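Local coordinates for protein prgH (Salmonella enterica subsp. enterica serovar Typhimurium, PDB 4G2S) that forms part of the basal body of the Salmonella SPI-1 type III secretion system, a cell-invasion apparatus, here represented by an FHA-fold domain, at residues 9-12 with 13-16; 95-99 with 100-104. All coordinates share one frame; numbering follows the deposited sequence.

Contact 1 (9-12 with 13-16)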
loop_
_atom_site.group_PDB
_atom_site.type_symbol
_atom_site.label_atom_id
_atom_site.label_comp_id
_atom_site.label_asym_id
_atom_site.label_seq_id
_atom_site.Cartn_x
_atom_site.Cartn_y
_atom_site.Cartn_z
ATOM N N VAL A 9 18.220 12.409 14.073
ATOM C CA VAL A 9 17.704 11.595 15.151
ATOM C C VAL A 9 18.003 10.164 14.808
ATOM O O VAL A 9 17.557 9.704 13.749
ATOM C CB VAL A 9 16.190 11.698 15.312
ATOM C CG1 VAL A 9 15.774 10.836 16.528
ATOM C CG2 VAL A 9 15.846 13.122 15.548
ATOM N N ARG A 10 18.675 9.479 15.727
ATOM C CA ARG A 10 18.921 8.072 15.675
ATOM C C ARG A 10 18.082 7.316 16.713
ATOM O O ARG A 10 18.032 7.639 17.924
ATOM C CB ARG A 10 20.424 7.777 15.875
ATOM C CG ARG A 10 20.760 6.287 15.712
ATOM C CD ARG A 10 22.159 5.934 16.217
ATOM N NE ARG A 10 22.491 4.544 15.985
ATOM C CZ ARG A 10 23.096 4.045 14.907
ATOM N NH1 ARG A 10 23.451 4.799 13.864
ATOM N NH2 ARG A 10 23.359 2.740 14.876
ATOM N N LEU A 11 17.460 6.254 16.244
ATOM C CA LEU A 11 16.715 5.345 17.156
ATOM C C LEU A 11 17.680 4.388 17.817
ATOM O O LEU A 11 18.593 3.851 17.161
ATOM C CB LEU A 11 15.676 4.622 16.348
ATOM C CG LEU A 11 14.645 5.531 15.684
ATOM C CD1 LEU A 11 13.560 4.614 15.125
ATOM C CD2 LEU A 11 14.067 6.560 16.555
ATOM N N LEU A 12 17.553 4.190 19.119
ATOM C CA LEU A 12 18.487 3.319 19.837
ATOM C C LEU A 12 17.793 2.067 20.357
ATOM O O LEU A 12 18.430 1.237 20.970
ATOM C CB LEU A 12 19.140 4.050 21.022
ATOM C CG LEU A 12 19.909 5.351 20.758
ATOM C CD1 LEU A 12 20.549 5.806 22.063
ATOM C CD2 LEU A 12 20.944 5.120 19.676
ATOM N N ASN A 13 16.492 1.986 20.138
ATOM C CA ASN A 13 15.679 0.797 20.319
ATOM C C ASN A 13 14.524 0.788 19.316
ATOM O O ASN A 13 14.562 1.565 18.343
ATOM C CB ASN A 13 15.196 0.659 21.759
ATOM C CG ASN A 13 14.103 1.631 22.109
ATOM O OD1 ASN A 13 13.886 2.604 21.403
ATOM N ND2 ASN A 13 13.508 1.453 23.289
ATOM N N SER A 14 13.514 -0.044 19.571
ATOM C CA SER A 14 12.427 -0.328 18.591
ATOM C C SER A 14 12.904 -1.272 17.469
ATOM O O SER A 14 14.088 -1.613 17.357
ATOM C CB SER A 14 11.752 0.924 18.023
ATOM O OG SER A 14 12.429 1.431 16.838
ATOM N N SER A 15 11.946 -1.727 16.675
ATOM C CA SER A 15 12.225 -2.566 15.503
ATOM C C SER A 15 13.012 -1.826 14.411
ATOM O O SER A 15 13.612 -2.446 13.516
ATOM C CB SER A 15 10.908 -3.102 14.949
ATOM O OG SER A 15 10.185 -1.997 14.434
ATOM N N LEU A 16 13.028 -0.494 14.509
ATOM C CA LEU A 16 13.797 0.357 13.621
ATOM C C LEU A 16 15.108 0.857 14.259
ATOM O O LEU A 16 15.691 1.836 13.812
ATOM C CB LEU A 16 12.950 1.547 13.196
ATOM C CG LEU A 16 11.671 1.207 12.417
ATOM C CD1 LEU A 16 11.151 2.489 11.814
ATOM C CD2 LEU A 16 11.870 0.117 11.367
#
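L11 and L16 run alongside each other where the chain leaves strand 7-11 for the loop before strand 20-22. The tight part is apolar: one methyl of L11, CD1, meets L16 CB at 3.7 Å and comes as near as 3.8 Å to S14 OG. With CG beside the backbone N (chi1 -61°), L11 carries CD1 to the loop. Both leucines are buried; I54 covers L11 and P55 covers L16.

S14 ties the loop to itself. Its OG gives a hydrogen bond to N13 O (2.6 Å), lying in the carbonyl plane on a lone pair, and takes a second from L16 N (3.1 Å). This donor-and-acceptor use fixes the rotation of the hydroxyl, which sits between the backbone N and carbonyl carbon of S14 (chi1 88°).

The looser side is formed by N13 and S15, both partly exposed. The amide of N13 turns from the loop to strand 100-106: OD1 accepts from L101 N and ND2 donates to E99 O. The S15 carbonyl accepts from N62 ND2 of a second subunit, so this side of the loop borders a neighbouring copy of the protein. The bond from L16 N to S14 OG defines an ST turn, here in the loop joining the first two strands of the FHA domain.

Contact 2 (95-99 with 100-104); sequences IQVGE and LLILI
I95 and V97 pair antiparallel with I102 and L100, two backbone hydrogen bonds to each pair, and a type II' turn from V97 to L100 reverses the chain, with G98 at positive phi. Away from the turn the bonding is nearly linear: I102 N to I95 O spans 3.0 Å with an N-H...O angle of 172°. At the turn, L100 N reaches V97 O (2.9 Å) from above the carbonyl plane, with a more bent N-H...O angle of 139°.

I95, V97, L100 and I102 share the buried face. I95 crosses I102 at an angle, its CB 3.7 Å from I102 CG1, which chi1 of 65° places between backbone N and carbonyl carbon, close over the partner strand. Farther along, the CD1 methyls of I95 and I104 meet at 3.8 Å. V97 CG2 approaches I102 CD1 more loosely, at 4.3 Å. Q96 and L101, a non-hydrogen-bonded pair, point to the other face, and Q96 NE2 makes a weak bond back to G98 O.

Strand 95-97 is the edge of a four-stranded antiparallel sheet, and strand 100-106 lies between it and strand 7-11. The buried face packs on the second sheet: F63 of strand 63-67 touches V97, L100 and I102, while L76 of strand 74-80 meets I95 and V97.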
loop_
_atom_site.group_PDB
_atom_site.type_symbol
_atom_site.label_atom_id
_atom_site.label_comp_id
_atom_site.label_asym_id
_atom_site.label_seq_id
_atom_site.Cartn_x
_atom_site.Cartn_y
_atom_site.Cartn_z
ATOM N N ILE A 95 17.944 9.676 25.072
ATOM C CA ILE A 95 16.782 10.461 25.486
ATOM C C ILE A 95 15.628 9.460 25.465
ATOM O O ILE A 95 15.344 8.837 24.409
ATOM C CB ILE A 95 16.547 11.570 24.441
ATOM C CG1 ILE A 95 17.684 12.585 24.442
ATOM C CG2 ILE A 95 15.213 12.246 24.641
ATOM C CD1 ILE A 95 17.640 13.547 23.240
ATOM N N GLN A 96 14.985 9.282 26.602
ATOM C CA GLN A 96 13.815 8.446 26.718
ATOM C C GLN A 96 12.521 9.259 26.439
ATOM O O GLN A 96 12.242 10.234 27.119
ATOM C CB GLN A 96 13.749 7.843 28.108
ATOM C CG GLN A 96 12.690 6.797 28.241
ATOM C CD GLN A 96 12.954 5.819 29.363
ATOM O OE1 GLN A 96 13.913 5.957 30.163
ATOM N NE2 GLN A 96 12.085 4.834 29.457
ATOM N N VAL A 97 11.762 8.861 25.427
ATOM C CA VAL A 97 10.401 9.391 25.197
ATOM C C VAL A 97 9.394 8.299 25.234
ATOM O O VAL A 97 9.369 7.448 24.333
ATOM C CB VAL A 97 10.304 10.064 23.784
ATOM C CG1 VAL A 97 9.086 10.934 23.689
ATOM C CG2 VAL A 97 11.509 10.885 23.478
ATOM N N GLY A 98 8.503 8.297 26.215
ATOM C CA GLY A 98 7.741 7.094 26.517
ATOM C C GLY A 98 8.709 5.889 26.573
ATOM O O GLY A 98 9.753 5.970 27.247
ATOM N N GLU A 99 8.383 4.794 25.882
ATOM C CA GLU A 99 9.289 3.613 25.858
ATOM C C GLU A 99 10.286 3.661 24.695
ATOM O O GLU A 99 11.068 2.721 24.501
ATOM C CB GLU A 99 8.489 2.294 25.782
ATOM C CG GLU A 99 8.874 1.265 26.822
ATOM C CD GLU A 99 8.319 1.573 28.204
ATOM O OE1 GLU A 99 8.130 2.776 28.524
ATOM O OE2 GLU A 99 8.097 0.611 28.987
ATOM N N LEU A 100 10.262 4.720 23.893
ATOM C CA LEU A 100 11.252 4.877 22.866
ATOM C C LEU A 100 12.543 5.483 23.388
ATOM O O LEU A 100 12.524 6.417 24.230
ATOM C CB LEU A 100 10.695 5.764 21.754
ATOM C CG LEU A 100 11.471 5.805 20.483
ATOM C CD1 LEU A 100 11.461 4.439 19.782
ATOM C CD2 LEU A 100 10.919 6.924 19.636
ATOM N N LEU A 101 13.659 5.017 22.839
ATOM C CA LEU A 101 14.967 5.586 23.151
ATOM C C LEU A 101 15.641 6.127 21.862
ATOM O O LEU A 101 15.806 5.408 20.839
ATOM C CB LEU A 101 15.796 4.510 23.879
ATOM C CG LEU A 101 16.865 4.881 24.885
ATOM C CD1 LEU A 101 17.549 3.642 25.412
ATOM C CD2 LEU A 101 17.872 5.744 24.175
ATOM N N ILE A 102 15.991 7.419 21.892
ATOM C CA ILE A 102 16.557 8.089 20.745
ATOM C C ILE A 102 17.807 8.778 21.153
ATOM O O ILE A 102 18.094 8.950 22.301
ATOM C CB ILE A 102 15.601 9.163 20.150
ATOM C CG1 ILE A 102 15.376 10.300 21.144
ATOM C CG2 ILE A 102 14.219 8.573 19.829
ATOM C CD1 ILE A 102 14.585 11.457 20.525
ATOM N N LEU A 103 18.519 9.278 20.164
ATOM C CA LEU A 103 19.732 9.979 20.403
ATOM C C LEU A 103 19.768 11.036 19.303
ATOM O O LEU A 103 19.348 10.726 18.210
ATOM C CB LEU A 103 20.907 8.975 20.300
ATOM C CG LEU A 103 22.215 9.700 20.574
ATOM C CD1 LEU A 103 23.118 8.820 21.425
ATOM C CD2 LEU A 103 22.907 10.163 19.302
ATOM N N ILE A 104 20.126 12.309 19.616
ATOM C CA ILE A 104 20.212 13.371 18.611
ATOM C C ILE A 104 21.714 13.704 18.476
ATOM O O ILE A 104 22.388 14.006 19.494
ATOM C CB ILE A 104 19.397 14.639 18.998
ATOM C CG1 ILE A 104 17.919 14.301 19.263
ATOM C CG2 ILE A 104 19.527 15.694 17.919
ATOM C CD1 ILE A 104 17.126 15.403 19.974
#

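In the fold
Contacts 1 and 2 have centres 8 Å apart and join through neighbouring antiparallel strands, 7-11 and 100-106. Two probable backbone hydrogen bonds link them, L12 N to L101 O (2.7 Å) and R10 O to L103 N (2.8 Å). At the loop end N13 OD1 also lies 3.4 Å from L100 CD1, so the exit from strand 7-11 packs beside the start of strand 100-106. On the face turned to the second sheet, L11 and I102 touch. The two differ in their surroundings: in contact 1 R10, also paired with E20 of its own chain, forms a salt bridge with E64 of a second subunit, whereas contact 2 is untouched by other chains of the assembly.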